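Local coordinates for probable histone-lysine N-methyltransferase, H3 lysine-9 specific SUVH9 (Arabidopsis thaliana, PDB 4NJ5), which takes part in gene silencing and, lacking methyltransferase activity, may bind methylated DNA and recruit RNA polymerase V to chromatin, at residues 196-201 / 219-224; 121-126 / 135-140; 115-120 / 168-173; 155-160 / 212-217. One frame throughout, in Å; residues are numbered along the deposited sequence.

Contact 1. Residues 196-201 / 219-224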
loop_
_atom_site.group_PDB
_atom_site.type_symbol
_atom_site.label_atom_id
_atom_site.label_comp_id
_atom_site.label_asym_id
_atom_site.label_seq_id
_atom_site.Cartn_x
_atom_site.Cartn_y
_atom_site.Cartn_z
ATOM N N LEU A 196 -18.749 -0.864 -10.646
ATOM C CA LEU A 196 -19.495 -1.146 -11.867
ATOM C C LEU A 196 -20.432 -0.015 -12.277
ATOM O O LEU A 196 -21.131 0.567 -11.451
ATOM C CB LEU A 196 -20.281 -2.449 -11.708
ATOM C CG LEU A 196 -19.423 -3.664 -11.347
ATOM C CD1 LEU A 196 -20.280 -4.896 -11.101
ATOM C CD2 LEU A 196 -18.397 -3.923 -12.443
ATOM N N PHE A 197 -20.431 0.282 -13.570
ATOM C CA PHE A 197 -21.263 1.322 -14.148
ATOM C C PHE A 197 -21.983 0.716 -15.343
ATOM O O PHE A 197 -21.533 -0.279 -15.901
ATOM C CB PHE A 197 -20.395 2.487 -14.635
ATOM C CG PHE A 197 -19.877 3.381 -13.536
ATOM C CD1 PHE A 197 -18.969 2.910 -12.598
ATOM C CD2 PHE A 197 -20.272 4.708 -13.469
ATOM C CE1 PHE A 197 -18.482 3.742 -11.604
ATOM C CE2 PHE A 197 -19.797 5.542 -12.476
ATOM C CZ PHE A 197 -18.897 5.059 -11.542
ATOM N N ARG A 198 -23.098 1.312 -15.742
ATOM C CA ARG A 198 -23.760 0.898 -16.974
ATOM C C ARG A 198 -23.831 2.058 -17.950
ATOM O O ARG A 198 -23.999 3.206 -17.546
ATOM C CB ARG A 198 -25.158 0.332 -16.703
ATOM C CG ARG A 198 -25.166 -1.168 -16.476
ATOM C CD ARG A 198 -26.568 -1.751 -16.555
ATOM N NE ARG A 198 -26.578 -3.151 -16.142
ATOM C CZ ARG A 198 -26.816 -3.558 -14.900
ATOM N NH1 ARG A 198 -27.075 -2.670 -13.949
ATOM N NH2 ARG A 198 -26.800 -4.852 -14.606
ATOM N N ILE A 199 -23.683 1.754 -19.235
ATOM C CA ILE A 199 -23.777 2.771 -20.270
ATOM C C ILE A 199 -25.246 2.934 -20.621
ATOM O O ILE A 199 -25.880 1.995 -21.093
ATOM C CB ILE A 199 -22.982 2.376 -21.528
ATOM C CG1 ILE A 199 -21.581 1.891 -21.146
ATOM C CG2 ILE A 199 -22.897 3.547 -22.493
ATOM C CD1 ILE A 199 -20.831 1.238 -22.282
ATOM N N VAL A 200 -25.794 4.119 -20.374
ATOM C CA VAL A 200 -27.233 4.318 -20.522
ATOM C C VAL A 200 -27.588 5.234 -21.683
ATOM O O VAL A 200 -28.767 5.435 -21.985
ATOM C CB VAL A 200 -27.854 4.889 -19.239
ATOM C CG1 VAL A 200 -27.526 3.995 -18.054
ATOM C CG2 VAL A 200 -27.354 6.307 -19.000
ATOM N N ASP A 201 -26.568 5.794 -22.325
ATOM C CA ASP A 201 -26.781 6.662 -23.478
ATOM C C ASP A 201 -25.503 6.828 -24.295
ATOM O O ASP A 201 -24.403 6.719 -23.766
ATOM C CB ASP A 201 -27.317 8.026 -23.040
ATOM C CG ASP A 201 -27.963 8.785 -24.179
ATOM O OD1 ASP A 201 -28.219 8.163 -25.229
ATOM O OD2 ASP A 201 -28.220 9.998 -24.026
ATOM N N GLU A 219 -23.369 5.450 -15.826
ATOM C CA GLU A 219 -24.000 5.648 -14.529
ATOM C C GLU A 219 -23.677 4.479 -13.611
ATOM O O GLU A 219 -23.757 3.319 -14.018
ATOM C CB GLU A 219 -25.514 5.813 -14.679
ATOM C CG GLU A 219 -25.930 7.175 -15.215
ATOM C CD GLU A 219 -27.429 7.292 -15.429
ATOM O OE1 GLU A 219 -28.164 6.354 -15.056
ATOM O OE2 GLU A 219 -27.869 8.326 -15.976
ATOM N N ARG A 220 -23.309 4.791 -12.373
ATOM C CA ARG A 220 -22.899 3.765 -11.425
ATOM C C ARG A 220 -24.065 2.876 -11.002
ATOM O O ARG A 220 -25.189 3.346 -10.835
ATOM C CB ARG A 220 -22.236 4.400 -10.201
ATOM C CG ARG A 220 -21.469 3.413 -9.341
ATOM C CD ARG A 220 -20.441 4.119 -8.475
ATOM N NE ARG A 220 -19.553 3.173 -7.805
ATOM C CZ ARG A 220 -19.667 2.811 -6.533
ATOM N NH1 ARG A 220 -20.631 3.321 -5.779
ATOM N NH2 ARG A 220 -18.809 1.947 -6.010
ATOM N N ILE A 221 -23.783 1.587 -10.844
ATOM C CA ILE A 221 -24.777 0.633 -10.370
ATOM C C ILE A 221 -25.071 0.890 -8.900
ATOM O O ILE A 221 -24.159 1.111 -8.108
ATOM C CB ILE A 221 -24.296 -0.826 -10.527
ATOM C CG1 ILE A 221 -23.774 -1.078 -11.942
ATOM C CG2 ILE A 221 -25.413 -1.803 -10.177
ATOM C CD1 ILE A 221 -24.711 -0.638 -13.016
ATOM N N GLU A 222 -26.349 0.854 -8.545
ATOM C CA GLU A 222 -26.798 1.143 -7.190
ATOM C C GLU A 222 -26.376 0.058 -6.195
ATOM O O GLU A 222 -26.248 -1.113 -6.556
ATOM C CB GLU A 222 -28.322 1.298 -7.187
ATOM C CG GLU A 222 -28.863 2.327 -6.212
ATOM C CD GLU A 222 -30.203 2.892 -6.658
ATOM O OE1 GLU A 222 -30.630 2.591 -7.795
ATOM O OE2 GLU A 222 -30.829 3.639 -5.874
ATOM N N GLY A 223 -26.154 0.457 -4.946
ATOM C CA GLY A 223 -25.919 -0.490 -3.869
ATOM C C GLY A 223 -24.487 -0.956 -3.672
ATOM O O GLY A 223 -24.244 -1.928 -2.957
ATOM N N GLN A 224 -23.534 -0.276 -4.299
ATOM C CA GLN A 224 -22.129 -0.638 -4.141
ATOM C C GLN A 224 -21.477 0.147 -3.013
ATOM O O GLN A 224 -21.981 1.188 -2.594
ATOM C CB GLN A 224 -21.355 -0.392 -5.437
ATOM C CG GLN A 224 -21.677 -1.356 -6.564
ATOM C CD GLN A 224 -20.929 -1.010 -7.833
ATOM O OE1 GLN A 224 -19.987 -1.701 -8.223
ATOM N NE2 GLN A 224 -21.341 0.070 -8.484
#

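Contact 2. Residues 121-126 / 135-140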
loop_
_atom_site.group_PDB
_atom_site.type_symbol
_atom_site.label_atom_id
_atom_site.label_comp_id
_atom_site.label_asym_id
_atom_site.label_seq_id
_atom_site.Cartn_x
_atom_site.Cartn_y
_atom_site.Cartn_z
ATOM N N VAL A 121 -13.228 0.417 -18.503
ATOM C CA VAL A 121 -12.749 1.714 -18.964
ATOM C C VAL A 121 -11.816 2.366 -17.954
ATOM O O VAL A 121 -11.950 2.173 -16.747
ATOM C CB VAL A 121 -13.907 2.687 -19.281
ATOM C CG1 VAL A 121 -14.691 2.206 -20.495
ATOM C CG2 VAL A 121 -14.816 2.843 -18.076
ATOM N N ILE A 122 -10.858 3.132 -18.466
ATOM C CA ILE A 122 -9.979 3.930 -17.631
ATOM C C ILE A 122 -10.448 5.371 -17.703
ATOM O O ILE A 122 -10.541 5.944 -18.785
ATOM C CB ILE A 122 -8.525 3.874 -18.119
ATOM C CG1 ILE A 122 -8.072 2.429 -18.315
ATOM C CG2 ILE A 122 -7.612 4.583 -17.132
ATOM C CD1 ILE A 122 -7.865 1.678 -17.018
ATOM N N VAL A 123 -10.750 5.956 -16.552
ATOM C CA VAL A 123 -11.225 7.330 -16.516
ATOM C C VAL A 123 -10.248 8.233 -15.783
ATOM O O VAL A 123 -9.891 7.975 -14.637
ATOM C CB VAL A 123 -12.598 7.432 -15.833
ATOM C CG1 VAL A 123 -13.069 8.882 -15.806
ATOM C CG2 VAL A 123 -13.610 6.544 -16.541
ATOM N N SER A 124 -9.816 9.295 -16.453
ATOM C CA SER A 124 -8.972 10.302 -15.825
ATOM C C SER A 124 -9.786 11.127 -14.834
ATOM O O SER A 124 -10.947 11.444 -15.088
ATOM C CB SER A 124 -8.359 11.218 -16.887
ATOM O OG SER A 124 -7.554 10.485 -17.796
ATOM N N GLY A 125 -9.176 11.477 -13.706
ATOM C CA GLY A 125 -9.832 12.319 -12.721
ATOM C C GLY A 125 -10.028 13.748 -13.200
ATOM O O GLY A 125 -9.269 14.245 -14.033
ATOM N N GLY A 126 -11.054 14.409 -12.675
ATOM C CA GLY A 126 -11.345 15.784 -13.040
ATOM C C GLY A 126 -10.414 16.773 -12.365
ATOM O O GLY A 126 -10.256 17.906 -12.822
ATOM N N ASP A 135 -22.868 8.738 -9.050
ATOM C CA ASP A 135 -21.802 9.343 -9.842
ATOM C C ASP A 135 -21.975 9.052 -11.333
ATOM O O ASP A 135 -22.202 7.908 -11.738
ATOM C CB ASP A 135 -20.443 8.840 -9.363
ATOM C CG ASP A 135 -19.289 9.549 -10.027
ATOM O OD1 ASP A 135 -19.016 10.713 -9.670
ATOM O OD2 ASP A 135 -18.647 8.935 -10.903
ATOM N N VAL A 136 -21.896 10.102 -12.142
ATOM C CA VAL A 136 -22.053 9.959 -13.583
ATOM C C VAL A 136 -20.755 10.319 -14.307
ATOM O O VAL A 136 -19.986 11.169 -13.854
ATOM C CB VAL A 136 -23.237 10.797 -14.117
ATOM C CG1 VAL A 136 -24.384 10.797 -13.109
ATOM C CG2 VAL A 136 -22.804 12.222 -14.424
ATOM N N ILE A 137 -20.510 9.651 -15.429
ATOM C CA ILE A 137 -19.288 9.851 -16.195
ATOM C C ILE A 137 -19.595 10.113 -17.666
ATOM O O ILE A 137 -20.189 9.274 -18.336
ATOM C CB ILE A 137 -18.364 8.618 -16.113
ATOM C CG1 ILE A 137 -17.964 8.328 -14.662
ATOM C CG2 ILE A 137 -17.133 8.816 -16.984
ATOM C CD1 ILE A 137 -17.059 7.113 -14.509
ATOM N N MET A 138 -19.193 11.276 -18.166
ATOM C CA MET A 138 -19.312 11.565 -19.590
ATOM C C MET A 138 -18.027 11.127 -20.282
ATOM O O MET A 138 -17.019 11.827 -20.240
ATOM C CB MET A 138 -19.579 13.050 -19.834
ATOM C CG MET A 138 -20.875 13.566 -19.211
ATOM S SD MET A 138 -22.346 12.664 -19.750
ATOM C CE MET A 138 -23.636 13.621 -18.961
ATOM N N TYR A 139 -18.077 9.965 -20.918
ATOM C CA TYR A 139 -16.881 9.313 -21.437
ATOM C C TYR A 139 -16.716 9.486 -22.944
ATOM O O TYR A 139 -17.644 9.239 -23.713
ATOM C CB TYR A 139 -16.912 7.824 -21.086
ATOM C CG TYR A 139 -15.610 7.107 -21.343
ATOM C CD1 TYR A 139 -14.598 7.102 -20.392
ATOM C CD2 TYR A 139 -15.390 6.437 -22.536
ATOM C CE1 TYR A 139 -13.405 6.449 -20.624
ATOM C CE2 TYR A 139 -14.202 5.782 -22.778
ATOM C CZ TYR A 139 -13.214 5.789 -21.821
ATOM O OH TYR A 139 -12.032 5.131 -22.066
ATOM N N THR A 140 -15.525 9.902 -23.363
ATOM C CA THR A 140 -15.235 10.075 -24.779
ATOM C C THR A 140 -14.576 8.832 -25.367
ATOM O O THR A 140 -13.654 8.271 -24.775
ATOM C CB THR A 140 -14.319 11.286 -25.021
ATOM O OG1 THR A 140 -14.903 12.453 -24.430
ATOM C CG2 THR A 140 -14.133 11.519 -26.510
#

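Contact 3. Residues 115-120 / 168-173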
loop_
_atom_site.group_PDB
_atom_site.type_symbol
_atom_site.label_atom_id
_atom_site.label_comp_id
_atom_site.label_asym_id
_atom_site.label_seq_id
_atom_site.Cartn_x
_atom_site.Cartn_y
_atom_site.Cartn_z
ATOM N N GLU A 115 -20.696 -10.552 -30.636
ATOM C CA GLU A 115 -20.449 -9.133 -30.822
ATOM C C GLU A 115 -19.610 -8.611 -29.669
ATOM O O GLU A 115 -19.891 -8.904 -28.509
ATOM C CB GLU A 115 -21.769 -8.364 -30.934
ATOM C CG GLU A 115 -22.430 -8.487 -32.305
ATOM C CD GLU A 115 -23.876 -8.023 -32.317
ATOM O OE1 GLU A 115 -24.668 -8.592 -33.097
ATOM O OE2 GLU A 115 -24.226 -7.093 -31.559
ATOM N N PRO A 116 -18.563 -7.845 -29.993
ATOM C CA PRO A 116 -17.651 -7.299 -28.985
ATOM C C PRO A 116 -18.371 -6.373 -28.010
ATOM O O PRO A 116 -19.199 -5.562 -28.418
ATOM C CB PRO A 116 -16.634 -6.516 -29.821
ATOM C CG PRO A 116 -17.338 -6.219 -31.103
ATOM C CD PRO A 116 -18.204 -7.411 -31.353
ATOM N N ILE A 117 -18.059 -6.519 -26.727
ATOM C CA ILE A 117 -18.640 -5.685 -25.683
ATOM C C ILE A 117 -17.552 -5.147 -24.763
ATOM O O ILE A 117 -16.629 -5.864 -24.391
ATOM C CB ILE A 117 -19.691 -6.454 -24.858
ATOM C CG1 ILE A 117 -19.155 -7.829 -24.448
ATOM C CG2 ILE A 117 -20.976 -6.615 -25.654
ATOM C CD1 ILE A 117 -20.053 -8.577 -23.482
ATOM N N ALA A 118 -17.659 -3.872 -24.409
ATOM C CA ALA A 118 -16.678 -3.238 -23.542
ATOM C C ALA A 118 -16.843 -3.753 -22.118
ATOM O O ALA A 118 -17.961 -3.837 -21.616
ATOM C CB ALA A 118 -16.841 -1.735 -23.582
ATOM N N THR A 119 -15.735 -4.099 -21.470
ATOM C CA THR A 119 -15.806 -4.653 -20.120
ATOM C C THR A 119 -15.128 -3.767 -19.081
ATOM O O THR A 119 -15.314 -3.957 -17.875
ATOM C CB THR A 119 -15.173 -6.054 -20.044
ATOM O OG1 THR A 119 -13.800 -5.978 -20.446
ATOM C CG2 THR A 119 -15.917 -7.026 -20.948
ATOM N N SER A 120 -14.342 -2.803 -19.546
ATOM C CA SER A 120 -13.578 -1.975 -18.631
ATOM C C SER A 120 -13.126 -0.667 -19.266
ATOM O O SER A 120 -12.687 -0.644 -20.419
ATOM C CB SER A 120 -12.362 -2.751 -18.122
ATOM O OG SER A 120 -11.892 -2.209 -16.903
ATOM N N MET A 168 -23.779 -0.794 -24.059
ATOM C CA MET A 168 -24.988 -0.034 -23.756
ATOM C C MET A 168 -26.204 -0.847 -24.153
ATOM O O MET A 168 -27.156 -0.980 -23.386
ATOM C CB MET A 168 -25.030 1.297 -24.503
ATOM C CG MET A 168 -26.372 2.010 -24.343
ATOM S SD MET A 168 -26.526 3.540 -25.280
ATOM C CE MET A 168 -26.449 2.911 -26.956
ATOM N N TYR A 169 -26.154 -1.387 -25.366
ATOM C CA TYR A 169 -27.272 -2.139 -25.919
ATOM C C TYR A 169 -27.621 -3.364 -25.082
ATOM O O TYR A 169 -28.794 -3.616 -24.811
ATOM C CB TYR A 169 -26.965 -2.551 -27.360
ATOM C CG TYR A 169 -28.026 -3.410 -28.013
ATOM C CD1 TYR A 169 -29.087 -2.836 -28.702
ATOM C CD2 TYR A 169 -27.956 -4.795 -27.955
ATOM C CE1 TYR A 169 -30.051 -3.619 -29.306
ATOM C CE2 TYR A 169 -28.914 -5.583 -28.552
ATOM C CZ TYR A 169 -29.959 -4.992 -29.227
ATOM O OH TYR A 169 -30.918 -5.776 -29.826
ATOM N N TYR A 170 -26.608 -4.122 -24.673
ATOM C CA TYR A 170 -26.847 -5.373 -23.954
ATOM C C TYR A 170 -26.852 -5.201 -22.436
ATOM O O TYR A 170 -26.926 -6.180 -21.696
ATOM C CB TYR A 170 -25.832 -6.443 -24.372
ATOM C CG TYR A 170 -25.957 -6.873 -25.819
ATOM C CD1 TYR A 170 -26.956 -7.753 -26.220
ATOM C CD2 TYR A 170 -25.075 -6.404 -26.781
ATOM C CE1 TYR A 170 -27.074 -8.148 -27.543
ATOM C CE2 TYR A 170 -25.183 -6.792 -28.102
ATOM C CZ TYR A 170 -26.185 -7.660 -28.481
ATOM O OH TYR A 170 -26.284 -8.049 -29.796
ATOM N N GLY A 171 -26.781 -3.953 -21.981
ATOM C CA GLY A 171 -26.812 -3.644 -20.562
ATOM C C GLY A 171 -25.648 -4.223 -19.782
ATOM O O GLY A 171 -25.808 -4.666 -18.645
ATOM N N ILE A 172 -24.469 -4.206 -20.394
ATOM C CA ILE A 172 -23.283 -4.820 -19.804
ATOM C C ILE A 172 -22.714 -4.038 -18.626
ATOM O O ILE A 172 -22.499 -2.828 -18.711
ATOM C CB ILE A 172 -22.173 -5.022 -20.860
ATOM C CG1 ILE A 172 -22.618 -6.058 -21.896
ATOM C CG2 ILE A 172 -20.862 -5.435 -20.204
ATOM C CD1 ILE A 172 -23.059 -7.377 -21.299
ATOM N N GLU A 173 -22.484 -4.740 -17.522
ATOM C CA GLU A 173 -21.753 -4.177 -16.399
ATOM C C GLU A 173 -20.341 -3.831 -16.843
ATOM O O GLU A 173 -19.593 -4.703 -17.285
ATOM C CB GLU A 173 -21.668 -5.191 -15.263
ATOM C CG GLU A 173 -22.907 -5.299 -14.407
ATOM C CD GLU A 173 -22.790 -6.394 -13.360
ATOM O OE1 GLU A 173 -22.267 -7.482 -13.683
ATOM O OE2 GLU A 173 -23.213 -6.168 -12.206
HETATM O O HOH W 1 -17.346 -6.144 -17.243
#

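Contact 4. Residues 155-160 / 212-217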
loop_
_atom_site.group_PDB
_atom_site.type_symbol
_atom_site.label_atom_id
_atom_site.label_comp_id
_atom_site.label_asym_id
_atom_site.label_seq_id
_atom_site.Cartn_x
_atom_site.Cartn_y
_atom_site.Cartn_z
ATOM N N GLN A 155 -13.431 10.069 -35.341
ATOM C CA GLN A 155 -13.520 8.758 -34.717
ATOM C C GLN A 155 -14.414 7.859 -35.562
ATOM O O GLN A 155 -15.234 8.338 -36.347
ATOM C CB GLN A 155 -14.048 8.867 -33.285
ATOM C CG GLN A 155 -13.041 9.481 -32.324
ATOM C CD GLN A 155 -13.434 9.331 -30.865
ATOM O OE1 GLN A 155 -14.510 8.826 -30.546
ATOM N NE2 GLN A 155 -12.556 9.773 -29.970
ATOM N N ARG A 156 -14.235 6.553 -35.427
ATOM C CA ARG A 156 -15.092 5.608 -36.128
ATOM C C ARG A 156 -15.746 4.654 -35.151
ATOM O O ARG A 156 -15.154 4.303 -34.129
ATOM C CB ARG A 156 -14.310 4.868 -37.219
ATOM C CG ARG A 156 -13.955 5.768 -38.387
ATOM C CD ARG A 156 -12.978 5.141 -39.355
ATOM N NE ARG A 156 -12.640 6.055 -40.446
ATOM C CZ ARG A 156 -13.280 6.113 -41.611
ATOM N NH1 ARG A 156 -14.296 5.297 -41.860
ATOM N NH2 ARG A 156 -12.901 6.986 -42.533
ATOM N N LEU A 157 -16.974 4.256 -35.461
ATOM C CA LEU A 157 -17.713 3.351 -34.595
ATOM C C LEU A 157 -17.228 1.921 -34.811
ATOM O O LEU A 157 -17.937 1.081 -35.363
ATOM C CB LEU A 157 -19.212 3.466 -34.853
ATOM C CG LEU A 157 -20.133 2.856 -33.798
ATOM C CD1 LEU A 157 -19.851 3.465 -32.433
ATOM C CD2 LEU A 157 -21.595 3.040 -34.186
ATOM N N GLU A 158 -15.993 1.667 -34.390
ATOM C CA GLU A 158 -15.369 0.360 -34.533
ATOM C C GLU A 158 -14.567 0.076 -33.274
ATOM O O GLU A 158 -14.328 0.979 -32.472
ATOM C CB GLU A 158 -14.429 0.340 -35.743
ATOM C CG GLU A 158 -15.027 0.867 -37.040
ATOM C CD GLU A 158 -14.012 0.929 -38.165
ATOM O OE1 GLU A 158 -12.900 1.457 -37.940
ATOM O OE2 GLU A 158 -14.323 0.440 -39.272
ATOM N N GLY A 159 -14.149 -1.176 -33.110
ATOM C CA GLY A 159 -13.336 -1.581 -31.978
ATOM C C GLY A 159 -13.922 -1.187 -30.637
ATOM O O GLY A 159 -15.036 -1.584 -30.295
ATOM N N GLY A 160 -13.170 -0.391 -29.884
ATOM C CA GLY A 160 -13.578 0.020 -28.553
ATOM C C GLY A 160 -14.892 0.777 -28.524
ATOM O O GLY A 160 -15.739 0.525 -27.667
ATOM N N GLY A 212 -15.144 14.317 -35.628
ATOM C CA GLY A 212 -16.233 13.580 -35.017
ATOM C C GLY A 212 -15.717 12.640 -33.945
ATOM O O GLY A 212 -14.727 11.939 -34.149
ATOM N N VAL A 213 -16.377 12.644 -32.793
ATOM C CA VAL A 213 -16.059 11.723 -31.709
ATOM C C VAL A 213 -17.346 11.077 -31.202
ATOM O O VAL A 213 -18.448 11.552 -31.490
ATOM C CB VAL A 213 -15.366 12.440 -30.532
ATOM C CG1 VAL A 213 -14.137 13.213 -31.014
ATOM C CG2 VAL A 213 -16.343 13.368 -29.824
ATOM N N PHE A 214 -17.209 9.988 -30.454
ATOM C CA PHE A 214 -18.369 9.357 -29.842
ATOM C C PHE A 214 -18.356 9.546 -28.323
ATOM O O PHE A 214 -17.309 9.454 -27.682
ATOM C CB PHE A 214 -18.443 7.871 -30.212
ATOM C CG PHE A 214 -18.611 7.621 -31.686
ATOM C CD1 PHE A 214 -17.510 7.386 -32.494
ATOM C CD2 PHE A 214 -19.871 7.627 -32.266
ATOM C CE1 PHE A 214 -17.663 7.155 -33.854
ATOM C CE2 PHE A 214 -20.030 7.397 -33.625
ATOM C CZ PHE A 214 -18.923 7.159 -34.418
ATOM N N LYS A 215 -19.527 9.820 -27.756
ATOM C CA LYS A 215 -19.653 10.022 -26.320
ATOM C C LYS A 215 -20.648 9.051 -25.688
ATOM O O LYS A 215 -21.671 8.708 -26.283
ATOM C CB LYS A 215 -20.044 11.469 -26.016
ATOM C CG LYS A 215 -18.854 12.411 -25.901
ATOM C CD LYS A 215 -19.290 13.866 -25.851
ATOM C CE LYS A 215 -18.154 14.753 -25.378
ATOM N NZ LYS A 215 -16.849 14.270 -25.899
ATOM N N TYR A 216 -20.336 8.611 -24.474
ATOM C CA TYR A 216 -21.148 7.625 -23.780
ATOM C C TYR A 216 -21.368 8.066 -22.342
ATOM O O TYR A 216 -20.435 8.488 -21.661
ATOM C CB TYR A 216 -20.461 6.257 -23.808
ATOM C CG TYR A 216 -19.969 5.838 -25.175
ATOM C CD1 TYR A 216 -20.769 5.085 -26.025
ATOM C CD2 TYR A 216 -18.702 6.196 -25.618
ATOM C CE1 TYR A 216 -20.320 4.699 -27.275
ATOM C CE2 TYR A 216 -18.246 5.818 -26.866
ATOM C CZ TYR A 216 -19.058 5.069 -27.687
ATOM O OH TYR A 216 -18.603 4.691 -28.928
ATOM N N ARG A 217 -22.611 7.982 -21.886
ATOM C CA ARG A 217 -22.940 8.359 -20.522
ATOM C C ARG A 217 -22.962 7.129 -19.627
ATOM O O ARG A 217 -23.753 6.209 -19.837
ATOM C CB ARG A 217 -24.282 9.082 -20.473
ATOM C CG ARG A 217 -24.867 9.194 -19.082
ATOM C CD ARG A 217 -26.189 9.932 -19.109
ATOM N NE ARG A 217 -26.051 11.290 -18.602
ATOM C CZ ARG A 217 -26.357 11.655 -17.362
ATOM N NH1 ARG A 217 -26.831 10.761 -16.506
ATOM N NH2 ARG A 217 -26.198 12.915 -16.983
#

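Contact 1. Residues 196-201 / 219-224
In the beta hairpin of strands 190-206 and 212-220, far from its turn, R198 and E219 form an antiparallel hydrogen-bonded pair beside the non-hydrogen-bonded pair F197 and R220. R198 and E219 exchange two backbone bonds, with R198 N 2.7 Å from E219 O. In the neighbouring pair, R220 lays its aliphatic chain over one face of the F197 ring: R220 CB stands 3.7 Å from the centroid of that ring and 18° off its normal, a CH-pi contact. With CG swung away from the backbone N (chi1 -165°) and the chain extended, R220 carries CD past the F197 rim and leaves ring atom CE1 at the edge of its guanidinium, which bonds D194 O and A225 O.

Strand 190-206 also pairs antiparallel with strand 174-180, whose V176 touches F197, making the hairpin part of the curled mixed sheet of the SRA domain. Where the second strand ends, pairing goes on by other means. I221 N donates to L196 O at 2.9 Å, and Q224, after the turn through G223, brings back its amide. Q224 OE1 accepts from L196 N at 2.8 Å on a lone pair, while Q224 NE2 reaches L196 O at 3.0 Å, giving that carbonyl two donors. The same NE2 bonds I221 O, tying the loop to itself. Replacing Q224 by an alanine would probably leave L196 N without its mate and the 221-224 turn less firmly fixed. I221 CD1 crosses the R198 side chain obliquely, 3.3 Å from R198 NH1; R198 NE bonds G171 O.

Contact 2. Residues 121-126 / 135-140
The contact of V121 and V123 with I137 and Y139 is apolar packing between two strands of the curled SRA sheet that are not neighbours in it. No hydrogen bond joins the two segments. The axes of the short strand segments 121-124 and 136-140 approach to 8.9 Å and stand 107° apart, an almost perpendicular passage in which the contact is made mainly by side chains.

Y139 carries most of the contact. Its ring points away from its own backbone N (chi1 -169°), which sends it across toward strand 121-124. V121 approaches from the opposite direction and sets CG1 over one face of the ring, toward the rim, 4.1 Å from Y139 CZ. At the ring edge, in its plane, lies the backbone carbonyl of the next residue, with I122 O 3.4 Å from Y139 CE1. V123 adds a third approach, an oblique one: its CG2 comes within 4.0 Å of Y139 CD1. The same methyl also touches the tip of I137, with V123 CG2 4.0 Å from I137 CD1, so one branch of V123 bridges the two residues of the other strand while the ring is met over a face, at an edge and obliquely.

Neighbouring strands complete the apolar cluster. V176 of strand 174-180 touches V121, V123 and I137, and L218 of strand 212-220 touches V121 and I137. Strand 121-124 pairs with the first of these strands and strand 136-140 with the second, and side chains converging in this way from widely angled strands mark the interior of the strongly curved, barrel-like sheet of an SRA domain.

Contact 3. Residues 115-120 / 168-173
Y170, the first residue after helix 159-169 to leave helical backbone angles, stretches across to I117 and E115. From CB its ring turns beside the backbone N (chi1 -65°), which directs it toward segment 115-120. Ring atom Y170 CD2 passes 4.3 Å from I117 CG2, a loose apolar touch made obliquely to the ring. Farther out, Y170 CE2 is 3.6 Å from E115 OE2, which lies at the ring edge near its plane. The tip ends the reach: Y170 OH donates to E115 OE2 at 2.9 Å. The oxygen is met from above the carboxylate plane, 55° out of it, and the ring and carboxylate planes stand 60° apart. R166 forms a salt bridge to the same OE2, so this oxygen is gripped by a hydroxyl and a guanidinium together, an environment that would be expected to favour the ionised carboxylate.

Next along the contact, I117 and I172 cross at about a right angle, with I117 CD1 3.9 Å from I172 CD1. The other branch of I172 sets its CG2 3.6 Å from A118 O, a carbonyl that also accepts from S167 OG. At the far end the two backbones do not touch directly. A water donates to both carbonyls, 3.1 Å from T119 O and 2.7 Å from E173 O, where T119 and S120 form a classic beta bulge opposite D104.

The turn that presents I172 to the strand is a Schellman motif: G171, with positive phi, is its C-prime residue, I172 N returns to S167 O, G171 N makes a weak bond to M168 O, and helix 159-169 ends there.

Contact 4. Residues 155-160 / 212-217
The chain at Q155 runs beside the start of strand 212-217, where Q155 N donates to G212 O in a nearly straight bond of 2.6 Å. The glutamine then reaches along the strand with its side chain, extended beyond CG, and its OE1 accepts from F214 N at 2.9 Å. That donor stands 49° above the carbonyl plane of the amide rather than on a lone pair. On the way, Q155 CD passes 3.7 Å from V213 CB, while Q155 NE2 bonds G141 O. With an alanine in place of Q155, F214 N is likely to lose its acceptor and G141 O the amide that bonds it.

F214 fills the angle between this chain and the strand. L157 comes over one face of its ring almost centrally, L157 CD1 lying 4.1 Å from the centroid of F214, a CH-pi contact. F214 CE1 is 3.4 Å from L157 N, and L157 CD1 also grazes Y216 OH. Strand 136-140 pairs with 212-220 as far as the F214-G141 backbone bond; beyond it Q155 meets the strand through one backbone and one side-chain bond, and L157, centre of an inverse gamma turn, bends the chain toward helix 159-169.

How the contacts relate
All four contacts lie in the SRA domain and gather round one curled sheet. Contact 2 is the buried one, built of apolar side chains, without hydrogen bonds between its segments; contacts 1, 3 and 4 are only partly buried and mix backbone, amide or carboxylate bonds with packing. Contacts 1 and 4 share strand 212-220 and join through backbone bonds of V200 and D201 to R217. Contact 2 leans on contact 1 where I137 meets F197, and on contact 4 where Y139 O receives Y216 N. Contacts 3 and 4 sit at opposite ends of helix 159-169. A glutamine amide supplements backbone bonds in contacts 1 and 4, whereas contact 3 adds to its isoleucine packing a tyrosine-carboxylate bond and a bridging water.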